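Local coordinates for protein arabinogalactan endo-1,4-beta-galactosidase (Ignisphaera aggregans, PDB 7OSK) that probably cleaves beta-1,4-galactan chains internally, as an endo-acting family 53 glycoside hydrolase whose catalytic barrel domain, with a bound calcium ion, makes up this chain, at residues 56-61 against 350-355; 186-191 against 215-220; 226-231 against 254-259; 295-300 against 325-330; 354-359 against 368-373. One frame throughout, in Å; residues are numbered along the deposited sequence.

Contact 1 of 5, residues 56-61 against 350-355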
# COMPACT_ATOMS: atom_id res chain seq x y z
N ALA A 56 -5.56 4.57 0.87
CA ALA A 56 -6.70 5.35 0.39
C ALA A 56 -6.37 6.04 -0.92
O ALA A 56 -6.80 7.17 -1.16
CB ALA A 56 -7.11 6.37 1.44
N SER A 57 -5.62 5.35 -1.78
CA SER A 57 -5.16 5.94 -3.04
C SER A 57 -6.31 6.29 -3.98
O SER A 57 -6.21 7.23 -4.77
CB SER A 57 -4.20 4.98 -3.74
OG SER A 57 -3.13 4.61 -2.89
N GLU A 58 -7.41 5.55 -3.89
CA GLU A 58 -8.53 5.73 -4.80
C GLU A 58 -9.52 6.78 -4.28
O GLU A 58 -10.34 7.30 -5.04
CB GLU A 58 -9.27 4.41 -5.03
CG GLU A 58 -8.38 3.25 -5.44
CD GLU A 58 -7.62 2.63 -4.28
OE1 GLU A 58 -8.14 2.63 -3.15
OE2 GLU A 58 -6.48 2.15 -4.51
N ALA A 59 -9.44 7.09 -2.99
CA ALA A 59 -10.42 7.95 -2.35
C ALA A 59 -10.52 9.33 -3.00
O ALA A 59 -11.62 9.77 -3.34
CB ALA A 59 -10.11 8.09 -0.86
N PRO A 60 -9.38 10.02 -3.20
CA PRO A 60 -9.45 11.38 -3.74
C PRO A 60 -10.21 11.48 -5.06
O PRO A 60 -10.98 12.43 -5.24
CB PRO A 60 -7.98 11.75 -3.94
CG PRO A 60 -7.25 10.92 -2.96
CD PRO A 60 -7.98 9.62 -2.95
N TRP A 61 -10.02 10.51 -5.95
CA TRP A 61 -10.73 10.50 -7.23
C TRP A 61 -12.23 10.29 -7.02
O TRP A 61 -13.05 10.96 -7.65
CB TRP A 61 -10.16 9.40 -8.13
CG TRP A 61 -10.83 9.27 -9.47
CD1 TRP A 61 -11.58 8.22 -9.91
CD2 TRP A 61 -10.81 10.23 -10.54
NE1 TRP A 61 -12.02 8.45 -11.19
CE2 TRP A 61 -11.57 9.68 -11.60
CE3 TRP A 61 -10.23 11.49 -10.71
CZ2 TRP A 61 -11.76 10.35 -12.81
CZ3 TRP A 61 -10.43 12.15 -11.91
CH2 TRP A 61 -11.18 11.58 -12.94
N PHE A 350 -0.94 -1.97 6.46
CA PHE A 350 -1.84 -1.12 5.68
C PHE A 350 -2.87 -1.98 4.97
O PHE A 350 -2.51 -2.85 4.17
CB PHE A 350 -1.08 -0.28 4.65
CG PHE A 350 -0.16 0.74 5.25
CD1 PHE A 350 -0.63 2.00 5.57
CD2 PHE A 350 1.17 0.45 5.46
CE1 PHE A 350 0.22 2.95 6.11
CE2 PHE A 350 2.02 1.39 6.00
CZ PHE A 350 1.54 2.64 6.32
N TYR A 351 -4.14 -1.73 5.24
CA TYR A 351 -5.21 -2.42 4.54
C TYR A 351 -5.42 -1.78 3.17
O TYR A 351 -5.76 -0.59 3.09
CB TYR A 351 -6.50 -2.39 5.35
CG TYR A 351 -7.55 -3.33 4.82
CD1 TYR A 351 -8.38 -2.95 3.78
CD2 TYR A 351 -7.71 -4.59 5.36
CE1 TYR A 351 -9.34 -3.81 3.29
CE2 TYR A 351 -8.67 -5.46 4.88
CZ TYR A 351 -9.48 -5.06 3.84
OH TYR A 351 -10.43 -5.92 3.36
N TRP A 352 -5.22 -2.55 2.11
CA TRP A 352 -5.25 -2.01 0.75
C TRP A 352 -6.65 -2.04 0.15
O TRP A 352 -7.38 -3.03 0.30
CB TRP A 352 -4.28 -2.78 -0.15
CG TRP A 352 -4.04 -2.10 -1.47
CD1 TRP A 352 -3.11 -1.14 -1.74
CD2 TRP A 352 -4.74 -2.34 -2.70
NE1 TRP A 352 -3.19 -0.75 -3.06
CE2 TRP A 352 -4.18 -1.48 -3.67
CE3 TRP A 352 -5.78 -3.19 -3.07
CZ2 TRP A 352 -4.64 -1.44 -4.98
CZ3 TRP A 352 -6.23 -3.15 -4.37
CH2 TRP A 352 -5.66 -2.29 -5.32
N GLY A 353 -7.02 -0.96 -0.53
CA GLY A 353 -8.33 -0.86 -1.15
C GLY A 353 -9.42 -0.62 -0.12
O GLY A 353 -10.57 -0.99 -0.33
N ALA A 354 -9.04 0.00 0.99
CA ALA A 354 -9.95 0.22 2.11
C ALA A 354 -11.08 1.18 1.77
O ALA A 354 -12.20 1.04 2.27
CB ALA A 354 -9.18 0.75 3.31
N THR A 355 -10.79 2.15 0.91
CA THR A 355 -11.73 3.20 0.56
C THR A 355 -12.30 3.02 -0.84
O THR A 355 -13.01 3.89 -1.35
CB THR A 355 -11.07 4.59 0.65
OG1 THR A 355 -10.06 4.70 -0.35
CG2 THR A 355 -10.46 4.79 2.03
O HOH W 1 -8.86 2.41 -0.80
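Just past the C-terminal ends of strands 51-55 and 346-352, the first and last strands of the family 53 beta/alpha barrel, A56, E58 and A59 meet T355, G353 and W352. In such barrels the C-terminal ends of the strands surround the substrate site.

The polar link is one water. It donates to E58 OE1 at 2.5 Å. It accepts from T355 N and from T355 OG1, each 2.6 Å away. T355 OG1 sits between its own backbone N and carbonyl carbon (chi1 66°). This turns the hydroxyl to the side of the N-H, and both reach the same water. T355 CG2 then lies on A56, with 3.8 Å between T355 CG2 and A56 CB. The methyl of A59 comes against the threonine hydroxyl from the helix side.

The chain of E58 bends at chi2 (78°), which carries its carboxylate back to the strand end. The two oxygens have separate tasks. OE2 makes a salt bridge to R94, and OE1 takes the water. Together they should fix the rotation of the carboxylate. Its plane stands 67° from that of the W352 indole. A bound hexanediol, probably from the crystallisation liquor, lies near W352. E58 OE1 is 4.0 Å from G353 CA, and E58 OE2 is 4.1 Å from W352 CZ2.

Contact 2 of 5, residues 186-191 against 215-220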
# COMPACT_ATOMS: atom_id res chain seq x y z
N VAL A 186 8.88 6.61 2.69
CA VAL A 186 8.84 6.50 1.24
C VAL A 186 9.12 5.06 0.82
O VAL A 186 9.96 4.38 1.40
CB VAL A 186 9.87 7.45 0.58
CG1 VAL A 186 10.00 7.16 -0.92
CG2 VAL A 186 9.45 8.89 0.81
N GLN A 187 8.38 4.61 -0.18
CA GLN A 187 8.48 3.25 -0.68
C GLN A 187 9.04 3.24 -2.10
O GLN A 187 8.35 3.56 -3.06
CB GLN A 187 7.10 2.58 -0.61
CG GLN A 187 6.95 1.33 -1.45
CD GLN A 187 5.68 0.54 -1.15
OE1 GLN A 187 5.30 -0.34 -1.92
NE2 GLN A 187 5.02 0.84 -0.03
N ILE A 188 10.30 2.85 -2.21
CA ILE A 188 11.02 2.90 -3.48
C ILE A 188 10.55 1.79 -4.40
O ILE A 188 11.07 0.67 -4.38
CB ILE A 188 12.56 2.77 -3.27
CG1 ILE A 188 13.05 3.71 -2.16
CG2 ILE A 188 13.30 3.05 -4.57
CD1 ILE A 188 12.83 5.18 -2.43
N GLY A 189 9.54 2.09 -5.22
CA GLY A 189 8.96 1.11 -6.11
C GLY A 189 7.89 0.31 -5.40
O GLY A 189 7.84 0.29 -4.17
N ASN A 190 7.02 -0.35 -6.17
CA ASN A 190 5.96 -1.18 -5.60
C ASN A 190 6.15 -2.65 -5.93
O ASN A 190 6.11 -3.04 -7.10
CB ASN A 190 4.58 -0.72 -6.07
CG ASN A 190 3.46 -1.34 -5.26
OD1 ASN A 190 3.27 -1.01 -4.09
ND2 ASN A 190 2.71 -2.25 -5.87
N GLU A 191 6.35 -3.46 -4.90
CA GLU A 191 6.59 -4.89 -5.05
C GLU A 191 7.69 -5.14 -6.08
O GLU A 191 7.44 -5.70 -7.15
CB GLU A 191 5.29 -5.60 -5.44
CG GLU A 191 4.19 -5.47 -4.40
CD GLU A 191 2.91 -6.18 -4.79
OE1 GLU A 191 2.90 -6.86 -5.83
OE2 GLU A 191 1.92 -6.06 -4.04
N ALA A 215 19.77 5.65 -6.56
CA ALA A 215 19.54 6.99 -7.08
C ALA A 215 18.29 7.63 -6.49
O ALA A 215 18.30 8.81 -6.12
CB ALA A 215 19.43 6.95 -8.59
N ALA A 216 17.22 6.85 -6.40
CA ALA A 216 15.99 7.33 -5.79
C ALA A 216 16.21 7.64 -4.32
O ALA A 216 15.76 8.67 -3.82
CB ALA A 216 14.89 6.31 -5.95
N ILE A 217 16.91 6.74 -3.62
CA ILE A 217 17.16 6.91 -2.20
C ILE A 217 18.00 8.16 -1.94
O ILE A 217 17.72 8.91 -1.01
CB ILE A 217 17.87 5.67 -1.61
CG1 ILE A 217 16.95 4.46 -1.71
CG2 ILE A 217 18.24 5.91 -0.14
CD1 ILE A 217 17.61 3.14 -1.39
N SER A 218 19.01 8.40 -2.77
CA SER A 218 19.83 9.60 -2.64
C SER A 218 18.95 10.84 -2.73
O SER A 218 19.20 11.83 -2.04
CB SER A 218 20.92 9.65 -3.71
OG SER A 218 22.00 8.81 -3.37
N ALA A 219 17.93 10.78 -3.57
CA ALA A 219 17.03 11.91 -3.75
C ALA A 219 16.22 12.16 -2.48
O ALA A 219 16.09 13.30 -2.04
CB ALA A 219 16.10 11.66 -4.93
N VAL A 220 15.68 11.10 -1.90
CA VAL A 220 14.85 11.21 -0.70
C VAL A 220 15.62 11.86 0.45
O VAL A 220 15.11 12.76 1.12
CB VAL A 220 14.34 9.83 -0.22
CG1 VAL A 220 13.48 9.98 1.03
CG2 VAL A 220 13.57 9.14 -1.33
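A216 O of helix 206-223 is gripped by two backbone donors, while the A216 methyl meets strand 185-188. V220 N binds A216 O at 3.1 Å, and A219 N makes a weak bond to it. This carbonyl is spent within the helix; the groups that meet the strand are hydrocarbon.

This is the strand-to-helix layer of one beta-alpha-beta unit of the barrel. Short axes fitted to strand 186-188 and helix 215-220 run antiparallel, at 162°, and approach to 9.6 Å. I188 is the main bridge, and each of its branches has its own neighbour. I188 CG2 is 3.9 Å from A216 CB. Its CG1, anti to the carbonyl carbon (chi1 -48°), crosses I217 at about a right angle, and I188 CG1 is 4.0 Å from I217 CG1. Beyond it, I188 CD1 reaches V220 CG2.

V220 also covers V186. The two valines slide past each other in opposite directions, and V186 CG1 is 4.1 Å from V220 CG2. I227 and I229 of the next strand region continue this apolar layer. With buried methyl and methylene groups on both sides, the contact rests on shape fit and the exclusion of water, not on directional bonds.

Contact 3 of 5, residues 226-231 against 254-259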
# COMPACT_ATOMS: atom_id res chain seq x y z
N ASN A 226 15.72 12.06 7.31
CA ASN A 226 14.98 11.38 8.37
C ASN A 226 13.73 10.70 7.80
O ASN A 226 13.01 10.00 8.51
CB ASN A 226 14.61 12.37 9.49
CG ASN A 226 13.94 11.69 10.67
OD1 ASN A 226 14.59 10.98 11.45
ND2 ASN A 226 12.64 11.92 10.83
N ILE A 227 13.49 10.91 6.52
CA ILE A 227 12.49 10.13 5.80
C ILE A 227 12.99 8.69 5.74
O ILE A 227 14.16 8.45 5.42
CB ILE A 227 12.25 10.66 4.37
CG1 ILE A 227 11.72 12.10 4.43
CG2 ILE A 227 11.27 9.77 3.61
CD1 ILE A 227 11.72 12.80 3.09
N LYS A 228 12.12 7.74 6.05
CA LYS A 228 12.52 6.34 6.11
C LYS A 228 12.22 5.62 4.80
O LYS A 228 11.16 5.80 4.20
CB LYS A 228 11.82 5.64 7.28
CG LYS A 228 12.42 6.03 8.63
CD LYS A 228 11.40 6.01 9.76
CE LYS A 228 10.31 7.07 9.59
NZ LYS A 228 10.63 8.36 10.29
N ILE A 229 13.18 4.80 4.38
CA ILE A 229 13.11 4.11 3.11
C ILE A 229 12.47 2.74 3.27
O ILE A 229 12.80 2.00 4.20
CB ILE A 229 14.51 3.95 2.50
CG1 ILE A 229 15.24 5.30 2.47
CG2 ILE A 229 14.44 3.34 1.11
CD1 ILE A 229 14.45 6.42 1.81
N VAL A 230 11.55 2.42 2.36
CA VAL A 230 10.81 1.17 2.42
C VAL A 230 11.04 0.34 1.16
O VAL A 230 10.74 0.78 0.05
CB VAL A 230 9.30 1.41 2.59
CG1 VAL A 230 8.56 0.09 2.73
CG2 VAL A 230 9.04 2.30 3.80
N ILE A 231 11.58 -0.86 1.35
CA ILE A 231 11.72 -1.83 0.27
C ILE A 231 10.54 -2.79 0.33
O ILE A 231 10.39 -3.55 1.29
CB ILE A 231 13.05 -2.61 0.37
CG1 ILE A 231 14.24 -1.66 0.17
CG2 ILE A 231 13.09 -3.75 -0.64
CD1 ILE A 231 14.28 -0.99 -1.20
N SER A 254 20.88 1.18 1.20
CA SER A 254 20.49 1.52 2.56
C SER A 254 18.99 1.79 2.63
O SER A 254 18.47 2.65 1.93
CB SER A 254 21.28 2.74 3.06
OG SER A 254 21.09 3.85 2.20
N PHE A 255 18.31 1.03 3.49
CA PHE A 255 16.89 1.21 3.71
C PHE A 255 16.55 0.83 5.14
O PHE A 255 17.36 0.19 5.82
CB PHE A 255 16.07 0.38 2.72
CG PHE A 255 16.30 -1.09 2.83
CD1 PHE A 255 17.46 -1.66 2.32
CD2 PHE A 255 15.37 -1.91 3.44
CE1 PHE A 255 17.68 -3.02 2.42
CE2 PHE A 255 15.59 -3.27 3.55
CZ PHE A 255 16.74 -3.83 3.03
N ASP A 256 15.36 1.20 5.60
CA ASP A 256 14.98 1.04 6.99
C ASP A 256 13.90 -0.03 7.18
O ASP A 256 13.92 -0.76 8.17
CB ASP A 256 14.49 2.37 7.57
CG ASP A 256 15.51 3.48 7.39
OD1 ASP A 256 16.51 3.50 8.14
OD2 ASP A 256 15.30 4.35 6.51
N VAL A 257 12.98 -0.11 6.23
CA VAL A 257 11.80 -0.96 6.38
C VAL A 257 11.71 -2.03 5.30
O VAL A 257 11.97 -1.77 4.12
CB VAL A 257 10.51 -0.13 6.35
CG1 VAL A 257 9.31 -0.99 6.74
CG2 VAL A 257 10.62 1.07 7.28
N ILE A 258 11.35 -3.24 5.71
CA ILE A 258 11.03 -4.33 4.79
C ILE A 258 9.52 -4.50 4.74
O ILE A 258 8.92 -5.01 5.69
CB ILE A 258 11.69 -5.65 5.22
CG1 ILE A 258 13.21 -5.52 5.19
CG2 ILE A 258 11.25 -6.79 4.30
CD1 ILE A 258 13.93 -6.60 5.96
N ALA A 259 8.92 -4.06 3.64
CA ALA A 259 7.47 -4.09 3.51
C ALA A 259 7.00 -5.36 2.82
O ALA A 259 7.70 -5.91 1.96
CB ALA A 259 6.99 -2.87 2.75
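F255 places its ring carbon CG between its backbone N and carbonyl carbon (chi1 61°), while I231 keeps CG1 anti to its carbonyl carbon (chi1 -65°). These turns bring I231 CG1 over one face of the F255 ring. The contact is CH-pi, with I231 CG1 3.7 Å from the centroid of the F255 ring. The two side chains cross at about a right angle. I229 packs beside them and touches F255 CB with its CG2.

D256, just before strand 257-261, ties the entry of that strand to strand 228-234. I229 N donates to D256 OD2 at 3.0 Å, nearly straight at 167°; D256 OD2 accepts with its anti lone pair. I229 O in turn accepts from two successive backbone groups. V257 N comes almost in line with the C=O bond, 2.9 Å from I229 O. D256 N approaches the same oxygen from a more tilted direction. Beyond this the ladder is regular. I231 N binds V257 O at 2.9 Å, and A259 N binds I231 O at 2.8 Å.

V230 and V257 lie side by side on one face of the sheet, with V230 CG2 3.8 Å from V257 CB. A259 continues this row against V230 CG1. I231 and I258 point to the other face, where I231 and F255 rest on L248 of helix 238-250 and I258 on I245. The strands are parallel and joined through that helix. This is the beta-alpha-beta crossover from which TIM barrels are built.

Contact 4 of 5, residues 295-300 against 325-330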
# COMPACT_ATOMS: atom_id res chain seq x y z
N TYR A 295 -9.02 -8.54 2.69
CA TYR A 295 -9.87 -9.72 2.65
C TYR A 295 -11.30 -9.32 2.33
O TYR A 295 -11.65 -8.14 2.38
CB TYR A 295 -9.82 -10.48 3.97
CG TYR A 295 -10.07 -11.96 3.80
CD1 TYR A 295 -9.08 -12.80 3.30
CD2 TYR A 295 -11.30 -12.52 4.12
CE1 TYR A 295 -9.31 -14.14 3.13
CE2 TYR A 295 -11.54 -13.87 3.95
CZ TYR A 295 -10.54 -14.68 3.46
OH TYR A 295 -10.75 -16.03 3.29
N ALA A 296 -12.12 -10.31 2.00
CA ALA A 296 -13.49 -10.05 1.58
C ALA A 296 -14.46 -10.02 2.76
O ALA A 296 -14.48 -10.95 3.57
CB ALA A 296 -13.93 -11.10 0.57
N TRP A 297 -15.24 -8.95 2.85
CA TRP A 297 -16.31 -8.86 3.83
C TRP A 297 -17.60 -9.43 3.25
O TRP A 297 -18.60 -9.60 3.96
CB TRP A 297 -16.52 -7.41 4.28
CG TRP A 297 -16.87 -6.46 3.16
CD1 TRP A 297 -16.00 -5.81 2.34
CD2 TRP A 297 -18.18 -6.05 2.76
NE1 TRP A 297 -16.69 -5.02 1.44
CE2 TRP A 297 -18.03 -5.16 1.68
CE3 TRP A 297 -19.47 -6.36 3.20
CZ2 TRP A 297 -19.12 -4.57 1.03
CZ3 TRP A 297 -20.55 -5.78 2.56
CH2 TRP A 297 -20.37 -4.89 1.49
N THR A 298 -17.58 -9.73 1.95
CA THR A 298 -18.71 -10.35 1.27
C THR A 298 -18.25 -10.93 -0.06
O THR A 298 -17.12 -10.70 -0.49
CB THR A 298 -19.85 -9.34 1.02
OG1 THR A 298 -20.92 -10.00 0.32
CG2 THR A 298 -19.36 -8.17 0.19
N LEU A 299 -19.14 -11.67 -0.72
CA LEU A 299 -18.82 -12.29 -2.00
C LEU A 299 -19.67 -11.68 -3.11
O LEU A 299 -19.44 -11.93 -4.29
CB LEU A 299 -19.05 -13.80 -1.92
CG LEU A 299 -18.00 -14.79 -2.45
CD1 LEU A 299 -16.57 -14.27 -2.39
CD2 LEU A 299 -18.11 -16.09 -1.66
N ASP A 300 -20.65 -10.86 -2.72
CA ASP A 300 -21.54 -10.23 -3.68
C ASP A 300 -20.83 -9.17 -4.53
O ASP A 300 -19.70 -8.77 -4.23
CB ASP A 300 -22.73 -9.60 -2.95
CG ASP A 300 -23.80 -10.62 -2.59
OD1 ASP A 300 -23.47 -11.82 -2.48
OD2 ASP A 300 -24.97 -10.22 -2.41
N GLN A 325 -17.35 -10.12 9.84
CA GLN A 325 -16.64 -10.71 10.97
C GLN A 325 -15.37 -11.42 10.50
O GLN A 325 -14.31 -11.30 11.13
CB GLN A 325 -17.54 -11.71 11.71
CG GLN A 325 -16.89 -12.36 12.92
CD GLN A 325 -16.67 -11.39 14.06
OE1 GLN A 325 -17.61 -11.03 14.78
NE2 GLN A 325 -15.43 -10.96 14.24
N GLY A 326 -15.48 -12.16 9.41
CA GLY A 326 -14.36 -12.90 8.87
C GLY A 326 -13.24 -11.99 8.41
O GLY A 326 -12.06 -12.34 8.50
N GLN A 327 -13.62 -10.82 7.91
CA GLN A 327 -12.66 -9.80 7.50
C GLN A 327 -11.93 -9.26 8.72
O GLN A 327 -10.70 -9.16 8.73
CB GLN A 327 -13.36 -8.67 6.75
CG GLN A 327 -12.43 -7.54 6.30
CD GLN A 327 -13.17 -6.35 5.72
OE1 GLN A 327 -14.13 -5.85 6.31
NE2 GLN A 327 -12.73 -5.88 4.56
N ALA A 328 -12.70 -8.91 9.75
CA ALA A 328 -12.15 -8.33 10.96
C ALA A 328 -11.26 -9.33 11.69
O ALA A 328 -10.20 -8.97 12.21
CB ALA A 328 -13.27 -7.85 11.87
N SER A 329 -11.70 -10.58 11.74
CA SER A 329 -10.94 -11.64 12.39
C SER A 329 -9.56 -11.78 11.76
O SER A 329 -8.56 -11.95 12.45
CB SER A 329 -11.69 -12.97 12.32
OG SER A 329 -12.93 -12.89 12.99
N PHE A 330 -9.52 -11.70 10.43
CA PHE A 330 -8.26 -11.79 9.71
C PHE A 330 -7.32 -10.63 10.04
O PHE A 330 -6.13 -10.85 10.28
CB PHE A 330 -8.51 -11.83 8.20
CG PHE A 330 -7.32 -11.42 7.38
CD1 PHE A 330 -6.16 -12.18 7.39
CD2 PHE A 330 -7.36 -10.28 6.61
CE1 PHE A 330 -5.06 -11.81 6.65
CE2 PHE A 330 -6.26 -9.90 5.86
CZ PHE A 330 -5.11 -10.66 5.88
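Segment 295-300, a loop without regular structure, follows strand 287-293 and runs past helix 324-342, where the CA atoms of W297 and Q327 come to 5.3 Å. Here a loop of the beta/alpha barrel packs on the early turns of a helix, on the side of the calcium site.

Q327 carries the polar part. With CG anti to the backbone N (chi1 179°) and an extended chain beyond, its amide is carried out to the loop at Y295 and W297. Q327 NE2 makes a weak hydrogen bond to Y295 O at 3.3 Å. Its stronger partner is Y351 OH. Q327 OE1 bonds to S387 OG. A leucine in place of Q327 would remove the amide, and the hydroxyls of Y351 and S387 would probably each lose a mate.

W297 lies alongside Q327, its ring 36° from the amide plane. W297 CB is 3.5 Å from Q327 OE1. W297 NE1 is hydrogen-bonded to the backbone O of E373, whose carboxylate binds calcium.

At the start of the loop, Y295 packs on F330, about one turn on from Q327. Their ring planes are oblique, at 42°. The closest touch is Y295 CB to F330 CD2 at 3.6 Å.

Contact 5 of 5, residues 354-359 against 368-373. With CA (calcium ion), chain C.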
# COMPACT_ATOMS: atom_id res chain seq x y z
N ALA A 354 -9.04 0.00 0.99
CA ALA A 354 -9.95 0.22 2.11
C ALA A 354 -11.08 1.18 1.77
O ALA A 354 -12.20 1.04 2.27
CB ALA A 354 -9.18 0.75 3.31
N THR A 355 -10.79 2.15 0.91
CA THR A 355 -11.73 3.20 0.56
C THR A 355 -12.30 3.02 -0.84
O THR A 355 -13.01 3.89 -1.35
CB THR A 355 -11.07 4.59 0.65
OG1 THR A 355 -10.06 4.70 -0.35
CG2 THR A 355 -10.46 4.79 2.03
N TRP A 356 -11.99 1.89 -1.47
CA TRP A 356 -12.38 1.68 -2.86
C TRP A 356 -13.83 1.23 -2.96
O TRP A 356 -14.12 0.07 -3.25
CB TRP A 356 -11.44 0.67 -3.52
CG TRP A 356 -11.34 0.82 -5.01
CD1 TRP A 356 -12.08 1.64 -5.80
CD2 TRP A 356 -10.44 0.12 -5.88
NE1 TRP A 356 -11.69 1.51 -7.11
CE2 TRP A 356 -10.69 0.58 -7.19
CE3 TRP A 356 -9.44 -0.84 -5.68
CZ2 TRP A 356 -9.98 0.11 -8.29
CZ3 TRP A 356 -8.74 -1.31 -6.77
CH2 TRP A 356 -9.01 -0.83 -8.06
N ILE A 357 -14.75 2.17 -2.72
CA ILE A 357 -16.17 1.89 -2.80
C ILE A 357 -16.64 1.93 -4.26
O ILE A 357 -16.00 2.58 -5.09
CB ILE A 357 -16.98 2.90 -1.96
CG1 ILE A 357 -16.74 4.33 -2.45
CG2 ILE A 357 -16.60 2.78 -0.49
CD1 ILE A 357 -17.78 5.32 -1.97
N PRO A 358 -17.75 1.25 -4.57
CA PRO A 358 -18.23 1.27 -5.96
C PRO A 358 -18.83 2.62 -6.33
O PRO A 358 -19.73 3.10 -5.64
CB PRO A 358 -19.29 0.17 -5.98
CG PRO A 358 -19.81 0.13 -4.59
CD PRO A 358 -18.64 0.46 -3.70
N TYR A 359 -18.32 3.22 -7.40
CA TYR A 359 -18.85 4.49 -7.88
C TYR A 359 -18.60 4.63 -9.38
O TYR A 359 -17.53 4.26 -9.86
CB TYR A 359 -18.21 5.66 -7.13
CG TYR A 359 -19.05 6.92 -7.16
CD1 TYR A 359 -20.01 7.16 -6.18
CD2 TYR A 359 -18.90 7.85 -8.17
CE1 TYR A 359 -20.78 8.30 -6.21
CE2 TYR A 359 -19.67 9.01 -8.21
CZ TYR A 359 -20.61 9.22 -7.22
OH TYR A 359 -21.38 10.36 -7.24
N GLU A 368 -13.86 0.82 -17.29
CA GLU A 368 -14.19 -0.41 -16.57
C GLU A 368 -14.54 -0.10 -15.12
O GLU A 368 -14.44 1.05 -14.68
CB GLU A 368 -13.04 -1.41 -16.65
CG GLU A 368 -12.69 -1.79 -18.08
CD GLU A 368 -11.75 -2.98 -18.17
OE1 GLU A 368 -11.74 -3.81 -17.24
OE2 GLU A 368 -11.03 -3.09 -19.19
N GLY A 369 -14.95 -1.13 -14.38
CA GLY A 369 -15.49 -0.95 -13.05
C GLY A 369 -14.57 -1.38 -11.92
O GLY A 369 -13.36 -1.46 -12.08
N ASN A 370 -15.18 -1.65 -10.76
CA ASN A 370 -14.44 -2.00 -9.55
C ASN A 370 -14.39 -3.51 -9.33
O ASN A 370 -15.43 -4.17 -9.31
CB ASN A 370 -15.09 -1.33 -8.34
CG ASN A 370 -14.16 -1.27 -7.14
OD1 ASN A 370 -13.22 -2.05 -7.03
ND2 ASN A 370 -14.43 -0.34 -6.24
N PRO A 371 -13.17 -4.07 -9.16
CA PRO A 371 -13.03 -5.50 -8.85
C PRO A 371 -12.70 -5.77 -7.38
O PRO A 371 -12.27 -6.88 -7.06
CB PRO A 371 -11.87 -5.91 -9.74
CG PRO A 371 -10.97 -4.71 -9.71
CD PRO A 371 -11.88 -3.49 -9.56
N TRP A 372 -12.89 -4.78 -6.51
CA TRP A 372 -12.35 -4.83 -5.16
C TRP A 372 -13.33 -4.39 -4.07
O TRP A 372 -13.01 -4.45 -2.88
CB TRP A 372 -11.09 -3.96 -5.09
CG TRP A 372 -10.16 -4.29 -3.96
CD1 TRP A 372 -10.09 -3.67 -2.75
CD2 TRP A 372 -9.16 -5.31 -3.95
NE1 TRP A 372 -9.11 -4.25 -1.98
CE2 TRP A 372 -8.53 -5.26 -2.69
CE3 TRP A 372 -8.74 -6.27 -4.88
CZ2 TRP A 372 -7.50 -6.13 -2.34
CZ3 TRP A 372 -7.72 -7.13 -4.52
CH2 TRP A 372 -7.11 -7.05 -3.27
N GLU A 373 -14.53 -3.97 -4.46
CA GLU A 373 -15.44 -3.32 -3.52
C GLU A 373 -15.88 -4.25 -2.39
O GLU A 373 -16.27 -3.78 -1.32
CB GLU A 373 -16.68 -2.76 -4.25
CG GLU A 373 -17.73 -3.78 -4.69
CD GLU A 373 -17.60 -4.21 -6.15
OE1 GLU A 373 -16.58 -3.90 -6.80
OE2 GLU A 373 -18.54 -4.87 -6.63
CA CA C . -17.41 -5.17 -8.64
O HOH W 2 -15.48 1.99 -7.70
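The indole of W356 has the amide of N370 over one face and the methylene chain of E58 against the other. N370 CG, anti to its backbone N (chi1 -162°), carries the amide over the indole. N370 OD1 stands 3.6 Å above the W356 ring plane, over its centre. On the opposite face E58 CG is 3.8 Å from W356 CD2. W356 NE1 bonds to A362 O. W372 adds its CB, 3.6 Å from W356 CE3, but the two ring systems barely overlap.

This is the long loop after the last strand of the beta/alpha barrel, folded back on itself. N370 OD1 accepts from W372 N, which makes an Asx turn. N370 ND2 donates to W356 O at 3.0 Å, bent to 138° and from above the carbonyl plane. ND2 also gives a bond to a water that joins I357 O and Y359 N. A serine in place of W356 would remove the indole, and the N370 amide would probably lose its flat support and A362 O its N-H mate.

The calcium ion lies on the far side of segment 368-373 from W356. D301, D303, H305 and N307 complete its shell. E373 OE2 also bonds to S302. Calcium is bound by N370 O at 2.3 Å and by both carboxylate oxygens of E373, OE1 at 2.4 Å and OE2 at 2.3 Å.

All five contacts are largely buried, but they serve different layers of one barrel. Contacts 2 and 3 are neighbours and share the sheet: V186 O meets V230 N at 2.7 Å. Contact 2 is purely apolar between its segments, while contact 3 adds the backbone ladder and is partly open to solvent at K228, S254 and D256. Contact 1 lies where the first and last strands of that sheet end, and a water bridges it. Contact 5 continues from it, sharing A354 and T355, and brings in metal coordination. Contact 4 lies farthest from the chain centre, yet Y351 OH ties it to contact 1 and W297 NE1 to contact 5. Contacts 2 and 4 have centres about 33 Å apart.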